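Local atomic coordinates of suppressor protein MPT5 (Saccharomyces cerevisiae, PDB entry 5BZ1), a protein that binds sequence elements in the 3'-UTRs of target mRNAs through its Pumilio repeats and regulates their expression after transcription. Residues A[312-317]-A[373-378]; A[323-328]-A[366-371]. All blocks are in the same frame, centred on the assembly; numbering follows the deposited sequence.

Interaction 1 (A[312-317]-A[373-378]). With nucleotides of chain B.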
loop_
_atom_site.group_PDB
_atom_site.type_symbol
_atom_site.label_atom_id
_atom_site.label_comp_id
_atom_site.label_asym_id
_atom_site.label_seq_id
_atom_site.Cartn_x
_atom_site.Cartn_y
_atom_site.Cartn_z
ATOM N N LEU A 312 -16.173 27.182 -4.097
ATOM C CA LEU A 312 -15.231 26.287 -4.764
ATOM C C LEU A 312 -14.299 26.997 -5.752
ATOM O O LEU A 312 -13.096 26.737 -5.771
ATOM C CB LEU A 312 -15.994 25.160 -5.466
ATOM C CG LEU A 312 -16.682 24.146 -4.552
ATOM C CD1 LEU A 312 -17.698 23.322 -5.320
ATOM C CD2 LEU A 312 -15.653 23.231 -3.901
ATOM N N ILE A 313 -14.850 27.894 -6.565
ATOM C CA ILE A 313 -14.066 28.594 -7.581
ATOM C C ILE A 313 -13.019 29.508 -6.946
ATOM O O ILE A 313 -12.042 29.903 -7.587
ATOM C CB ILE A 313 -14.985 29.414 -8.523
ATOM C CG1 ILE A 313 -14.278 29.719 -9.843
ATOM C CG2 ILE A 313 -15.468 30.701 -7.848
ATOM C CD1 ILE A 313 -15.121 30.520 -10.818
ATOM N N ARG A 314 -13.230 29.812 -5.669
ATOM C CA ARG A 314 -12.446 30.798 -4.940
ATOM C C ARG A 314 -11.439 30.131 -4.001
ATOM O O ARG A 314 -10.495 30.768 -3.527
ATOM C CB ARG A 314 -13.404 31.668 -4.128
ATOM C CG ARG A 314 -13.096 33.146 -4.118
ATOM C CD ARG A 314 -14.303 33.924 -3.600
ATOM N NE ARG A 314 -15.467 33.771 -4.468
ATOM C CZ ARG A 314 -15.743 34.572 -5.494
ATOM N NH1 ARG A 314 -14.938 35.587 -5.781
ATOM N NH2 ARG A 314 -16.825 34.361 -6.233
ATOM N N ASP A 315 -11.643 28.845 -3.736
ATOM C CA ASP A 315 -10.844 28.139 -2.739
ATOM C C ASP A 315 -9.512 27.624 -3.291
ATOM O O ASP A 315 -9.436 27.183 -4.442
ATOM C CB ASP A 315 -11.651 26.991 -2.136
ATOM C CG ASP A 315 -10.919 26.299 -1.005
ATOM O OD1 ASP A 315 -11.017 26.778 0.144
ATOM O OD2 ASP A 315 -10.250 25.275 -1.266
ATOM N N ASN A 316 -8.471 27.685 -2.460
ATOM C CA ASN A 316 -7.124 27.271 -2.847
ATOM C C ASN A 316 -7.038 25.830 -3.346
ATOM O O ASN A 316 -6.178 25.500 -4.166
ATOM C CB ASN A 316 -6.152 27.454 -1.674
ATOM C CG ASN A 316 -5.853 28.909 -1.377
ATOM O OD1 ASN A 316 -5.854 29.751 -2.274
ATOM N ND2 ASN A 316 -5.589 29.213 -0.110
ATOM N N PHE A 317 -7.920 24.977 -2.838
ATOM C CA PHE A 317 -7.924 23.574 -3.217
ATOM C C PHE A 317 -9.179 23.205 -4.000
ATOM O O PHE A 317 -9.118 22.410 -4.939
ATOM C CB PHE A 317 -7.781 22.688 -1.976
ATOM C CG PHE A 317 -6.511 22.929 -1.206
ATOM C CD1 PHE A 317 -5.274 22.733 -1.809
ATOM C CD2 PHE A 317 -6.552 23.356 0.116
ATOM C CE1 PHE A 317 -4.095 22.956 -1.107
ATOM C CE2 PHE A 317 -5.382 23.580 0.827
ATOM C CZ PHE A 317 -4.150 23.380 0.215
ATOM N N LYS A 373 -18.835 31.063 -15.969
ATOM C CA LYS A 373 -18.455 32.178 -16.834
ATOM C C LYS A 373 -18.870 33.525 -16.235
ATOM O O LYS A 373 -18.132 34.506 -16.335
ATOM C CB LYS A 373 -19.067 32.009 -18.230
ATOM C CG LYS A 373 -18.455 32.909 -19.304
ATOM C CD LYS A 373 -19.338 32.995 -20.551
ATOM C CE LYS A 373 -19.396 31.681 -21.322
ATOM N NZ LYS A 373 -18.378 31.604 -22.411
ATOM N N GLU A 374 -20.047 33.565 -15.611
ATOM C CA GLU A 374 -20.549 34.784 -14.978
ATOM C C GLU A 374 -19.667 35.212 -13.803
ATOM O O GLU A 374 -19.569 36.399 -13.489
ATOM C CB GLU A 374 -21.986 34.584 -14.476
ATOM C CG GLU A 374 -23.040 34.334 -15.548
ATOM C CD GLU A 374 -24.419 34.087 -14.950
ATOM O OE1 GLU A 374 -24.492 33.765 -13.744
ATOM O OE2 GLU A 374 -25.424 34.216 -15.682
ATOM N N LEU A 375 -19.039 34.233 -13.156
ATOM C CA LEU A 375 -18.247 34.470 -11.953
ATOM C C LEU A 375 -16.804 34.868 -12.251
ATOM O O LEU A 375 -16.090 35.331 -11.361
ATOM C CB LEU A 375 -18.255 33.227 -11.059
ATOM C CG LEU A 375 -19.535 32.966 -10.272
ATOM C CD1 LEU A 375 -19.394 31.733 -9.399
ATOM C CD2 LEU A 375 -19.855 34.174 -9.426
ATOM N N LEU A 376 -16.381 34.679 -13.497
ATOM C CA LEU A 376 -15.002 34.960 -13.908
ATOM C C LEU A 376 -14.448 36.347 -13.523
ATOM O O LEU A 376 -13.306 36.445 -13.074
ATOM C CB LEU A 376 -14.812 34.674 -15.403
ATOM C CG LEU A 376 -14.783 33.186 -15.760
ATOM C CD1 LEU A 376 -14.660 32.966 -17.260
ATOM C CD2 LEU A 376 -13.640 32.508 -15.031
ATOM N N PRO A 377 -15.247 37.421 -13.684
ATOM C CA PRO A 377 -14.698 38.708 -13.238
ATOM C C PRO A 377 -14.558 38.823 -11.715
ATOM O O PRO A 377 -13.845 39.711 -11.247
ATOM C CB PRO A 377 -15.722 39.732 -13.754
ATOM C CG PRO A 377 -16.980 38.960 -13.945
ATOM C CD PRO A 377 -16.543 37.588 -14.369
ATOM N N SER A 378 -15.222 37.948 -10.961
ATOM C CA SER A 378 -15.175 38.011 -9.501
ATOM C C SER A 378 -13.930 37.337 -8.912
ATOM O O SER A 378 -13.676 37.436 -7.710
ATOM C CB SER A 378 -16.442 37.407 -8.886
ATOM O OG SER A 378 -16.523 36.015 -9.128
ATOM P P G B 2 1.403 25.053 -6.324
ATOM O OP1 G B 2 2.704 25.045 -5.616
ATOM O OP2 G B 2 1.326 24.626 -7.744
ATOM O "O5'" G B 2 0.392 24.150 -5.494
ATOM C "C5'" G B 2 0.016 24.503 -4.173
ATOM C "C4'" G B 2 -0.699 23.366 -3.499
ATOM O "O4'" G B 2 -1.951 23.109 -4.177
ATOM C "C3'" G B 2 0.020 22.031 -3.537
ATOM O "O3'" G B 2 1.027 21.926 -2.547
ATOM C "C2'" G B 2 -1.119 21.032 -3.373
ATOM O "O2'" G B 2 -1.491 20.902 -2.007
ATOM C "C1'" G B 2 -2.254 21.733 -4.126
ATOM N N9 G B 2 -2.406 21.230 -5.505
ATOM C C8 G B 2 -1.590 21.445 -6.593
ATOM N N7 G B 2 -2.020 20.840 -7.668
ATOM C C5 G B 2 -3.181 20.185 -7.275
ATOM C C6 G B 2 -4.081 19.368 -8.007
ATOM O O6 G B 2 -4.039 19.045 -9.198
ATOM N N1 G B 2 -5.122 18.919 -7.205
ATOM C C2 G B 2 -5.273 19.216 -5.872
ATOM N N2 G B 2 -6.344 18.690 -5.261
ATOM N N3 G B 2 -4.442 19.972 -5.178
ATOM C C4 G B 2 -3.425 20.418 -5.938
#
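The guanidinium of Arg314 reaches Ser378 edge-on, and both terminal nitrogens point at the same residue. NH1 of Arg314 lies 3.0 Å from the backbone O of Ser378, but the N-H is turned well off the line to the oxygen (126°), which makes the bond weak. NH2 of Arg314 stands 3.3 Å from OG of Ser378, straighter at 153° yet long, and weak as well. The serine CB sits between these two meeting points, in the plane of the guanidinium. The stronger polar partner of Arg314 is nearer in sequence: NH2 also donates to OD1 of Asn310. A bend in the arginine chain at chi3 brings the group round toward Ser378.

Beside this polar pair runs an apolar one. Ile313 and Leu375 meet obliquely, with CD1 of Ile313 4.1 Å from CB of Leu375. The isoleucine's CG1 lies opposite the backbone N (chi1 -159°), which, with an extended chain beyond it, carries CD1 out to Leu375; Ile388 of helix 385-398 touches the same side chain.

Farther along the loop, OD2 of Asp315 accepts from Phe317 N at 2.8 Å, met from above the carboxylate plane, and also from Gly318 N, a capping bond ahead of the turn into helix 318-326. The ring edge of Phe317 meets C1' of G2 of chain B, CE1 being 3.7 Å from it; CE1 of Phe317 is also 3.4 Å from O2' of that nucleotide. In the all-helical PUF domain, this loop of the eighth Pumilio repeat thus packs through Ile313 and Arg314 on the end region of helix 354-375, while its Phe317 borders the RNA.

Interaction 2 (A[323-328]-A[366-371]). With nucleotides of chain B.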
loop_
_atom_site.group_PDB
_atom_site.type_symbol
_atom_site.label_atom_id
_atom_site.label_comp_id
_atom_site.label_asym_id
_atom_site.label_seq_id
_atom_site.Cartn_x
_atom_site.Cartn_y
_atom_site.Cartn_z
ATOM N N GLN A 323 -12.368 22.430 -11.507
ATOM C CA GLN A 323 -11.759 22.329 -12.832
ATOM C C GLN A 323 -11.814 20.909 -13.398
ATOM O O GLN A 323 -12.003 20.718 -14.599
ATOM C CB GLN A 323 -10.310 22.826 -12.800
ATOM C CG GLN A 323 -10.164 24.345 -12.727
ATOM C CD GLN A 323 -8.718 24.790 -12.796
ATOM O OE1 GLN A 323 -8.046 24.604 -13.812
ATOM N NE2 GLN A 323 -8.228 25.375 -11.709
ATOM N N THR A 324 -11.644 19.920 -12.528
ATOM C CA THR A 324 -11.719 18.524 -12.944
ATOM C C THR A 324 -13.128 18.181 -13.438
ATOM O O THR A 324 -13.291 17.495 -14.448
ATOM C CB THR A 324 -11.303 17.581 -11.805
ATOM O OG1 THR A 324 -9.891 17.695 -11.587
ATOM C CG2 THR A 324 -11.647 16.134 -12.138
ATOM N N LEU A 325 -14.141 18.681 -12.735
ATOM C CA LEU A 325 -15.527 18.433 -13.115
ATOM C C LEU A 325 -15.897 19.172 -14.404
ATOM O O LEU A 325 -16.749 18.711 -15.165
ATOM C CB LEU A 325 -16.475 18.843 -11.982
ATOM C CG LEU A 325 -17.956 18.493 -12.161
ATOM C CD1 LEU A 325 -18.156 16.988 -12.099
ATOM C CD2 LEU A 325 -18.828 19.188 -11.125
ATOM N N LEU A 326 -15.247 20.309 -14.644
ATOM C CA LEU A 326 -15.573 21.170 -15.784
ATOM C C LEU A 326 -14.839 20.785 -17.070
ATOM O O LEU A 326 -15.222 21.216 -18.160
ATOM C CB LEU A 326 -15.280 22.638 -15.450
ATOM C CG LEU A 326 -16.174 23.352 -14.436
ATOM C CD1 LEU A 326 -15.713 24.781 -14.204
ATOM C CD2 LEU A 326 -17.605 23.344 -14.909
ATOM N N ASP A 327 -13.790 19.977 -16.942
ATOM C CA ASP A 327 -12.915 19.661 -18.074
ATOM C C ASP A 327 -13.576 18.739 -19.106
ATOM O O ASP A 327 -13.766 17.548 -18.853
ATOM C CB ASP A 327 -11.614 19.030 -17.575
ATOM C CG ASP A 327 -10.519 19.039 -18.625
ATOM O OD1 ASP A 327 -10.788 19.433 -19.780
ATOM O OD2 ASP A 327 -9.385 18.638 -18.292
ATOM N N VAL A 328 -13.892 19.298 -20.274
ATOM C CA VAL A 328 -14.584 18.572 -21.340
ATOM C C VAL A 328 -13.793 17.356 -21.855
ATOM O O VAL A 328 -14.360 16.459 -22.482
ATOM C CB VAL A 328 -14.958 19.520 -22.509
ATOM C CG1 VAL A 328 -13.740 19.810 -23.377
ATOM C CG2 VAL A 328 -16.086 18.932 -23.345
ATOM N N GLY A 366 -23.875 22.171 -18.645
ATOM C CA GLY A 366 -23.983 23.403 -19.407
ATOM C C GLY A 366 -24.351 24.561 -18.500
ATOM O O GLY A 366 -23.815 25.664 -18.631
ATOM N N ASN A 367 -25.267 24.302 -17.572
ATOM C CA ASN A 367 -25.679 25.306 -16.601
ATOM C C ASN A 367 -24.525 25.705 -15.682
ATOM O O ASN A 367 -24.359 26.880 -15.351
ATOM C CB ASN A 367 -26.872 24.796 -15.785
ATOM C CG ASN A 367 -27.229 25.714 -14.627
ATOM O OD1 ASN A 367 -27.265 25.291 -13.469
ATOM N ND2 ASN A 367 -27.483 26.981 -14.934
ATOM N N LEU A 368 -23.724 24.724 -15.278
ATOM C CA LEU A 368 -22.564 24.994 -14.439
ATOM C C LEU A 368 -21.531 25.840 -15.186
ATOM O O LEU A 368 -20.899 26.724 -14.605
ATOM C CB LEU A 368 -21.937 23.688 -13.943
ATOM C CG LEU A 368 -20.728 23.822 -13.014
ATOM C CD1 LEU A 368 -21.084 24.679 -11.820
ATOM C CD2 LEU A 368 -20.238 22.460 -12.554
ATOM N N ILE A 369 -21.374 25.572 -16.479
ATOM C CA ILE A 369 -20.450 26.330 -17.315
ATOM C C ILE A 369 -20.831 27.814 -17.382
ATOM O O ILE A 369 -19.976 28.689 -17.225
ATOM C CB ILE A 369 -20.372 25.746 -18.746
ATOM C CG1 ILE A 369 -19.627 24.408 -18.746
ATOM C CG2 ILE A 369 -19.680 26.716 -19.689
ATOM C CD1 ILE A 369 -18.175 24.515 -18.320
ATOM N N VAL A 370 -22.113 28.096 -17.614
ATOM C CA VAL A 370 -22.559 29.481 -17.735
ATOM C C VAL A 370 -22.467 30.223 -16.398
ATOM O O VAL A 370 -22.113 31.399 -16.365
ATOM C CB VAL A 370 -23.977 29.611 -18.375
ATOM C CG1 VAL A 370 -24.066 28.797 -19.652
ATOM C CG2 VAL A 370 -25.071 29.185 -17.409
ATOM N N LEU A 371 -22.765 29.533 -15.300
ATOM C CA LEU A 371 -22.638 30.133 -13.976
ATOM C C LEU A 371 -21.170 30.422 -13.667
ATOM O O LEU A 371 -20.841 31.442 -13.058
ATOM C CB LEU A 371 -23.249 29.231 -12.900
ATOM C CG LEU A 371 -24.771 29.095 -12.875
ATOM C CD1 LEU A 371 -25.217 28.163 -11.760
ATOM C CD2 LEU A 371 -25.418 30.454 -12.715
ATOM O "O5'" U B 1 0.706 27.876 -9.657
ATOM C "C5'" U B 1 0.839 28.755 -8.549
ATOM C "C4'" U B 1 -0.146 28.420 -7.457
ATOM O "O4'" U B 1 -1.488 28.778 -7.874
ATOM C "C3'" U B 1 -0.253 26.949 -7.083
ATOM O "O3'" U B 1 0.781 26.532 -6.207
ATOM C "C2'" U B 1 -1.650 26.858 -6.477
ATOM O "O2'" U B 1 -1.653 27.304 -5.127
ATOM C "C1'" U B 1 -2.422 27.877 -7.324
ATOM N N1 U B 1 -3.179 27.240 -8.428
ATOM C C2 U B 1 -4.476 26.829 -8.153
ATOM O O2 U B 1 -4.993 26.969 -7.056
ATOM N N3 U B 1 -5.141 26.243 -9.204
ATOM C C4 U B 1 -4.648 26.031 -10.475
ATOM O O4 U B 1 -5.377 25.490 -11.311
ATOM C C5 U B 1 -3.303 26.487 -10.684
ATOM C C6 U B 1 -2.626 27.065 -9.681
#
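Leu326 and Leu368 meet through their CD2 methyls, 3.6 Å apart, where helix 318-326 of the eighth Pumilio repeat packs against helix 354-375 in the all-helical PUF fold. The two side chains lie nearly perpendicular. The same methyl of Leu326 serves a second neighbour: CD1 of Ile369 lies 3.7 Å from it, and here the side chains run antiparallel alongside one another. Leu325 adds a third contact, its CD2 being 3.8 Å from CD2 of Leu368. In Leu368, CG is swung opposite the backbone N (chi1 -178°), which sends its branch across to both leucines. All four residues are buried, and the contact between them is wholly apolar.

A second shell closes round this group. Phe305 of helix 288-307 and both Ile261 and Phe265 of helix 253-273 touch Leu325; Thr306 and Leu309 border Leu368, while Tyr395 of helix 385-398 covers Ile369.

Gln323, one turn earlier on helix 318-326, serves the RNA instead. Its extended chain presents the amide to the first uridine, while OE1 accepts from Lys391 NZ and a weak bond joins NE2 to Asn319 OD1. These partners would favour one orientation of the amide, the one with its nitrogen toward the base. With a leucine at this position, the uracil carbonyl and the Lys391 ammonium would probably each be left without this partner. The bond to the base runs from NE2 of Gln323 to O4 of U1 of chain B, 2.9 Å long with an N-H...O angle of 154°.

Helix 354-375 ties the two contacts together: residues 366-371 pack in interaction 2, and its residues 373-375 enter interaction 1. Their centres are about 12 Å apart, with interaction 2 nested inside the chain loop that interaction 1 closes. On the other side, residues 312-317 lead into helix 318-326, whose last turn opens the segment 323-328. One contact is buried and apolar, the other partly buried, with two weak hydrogen bonds. Each also approaches the RNA through a residue that takes no part in the contact between its segments: Phe317 borders the sugar of G2 of chain B, and Gln323 reads the base of the preceding nucleotide, U1 of chain B.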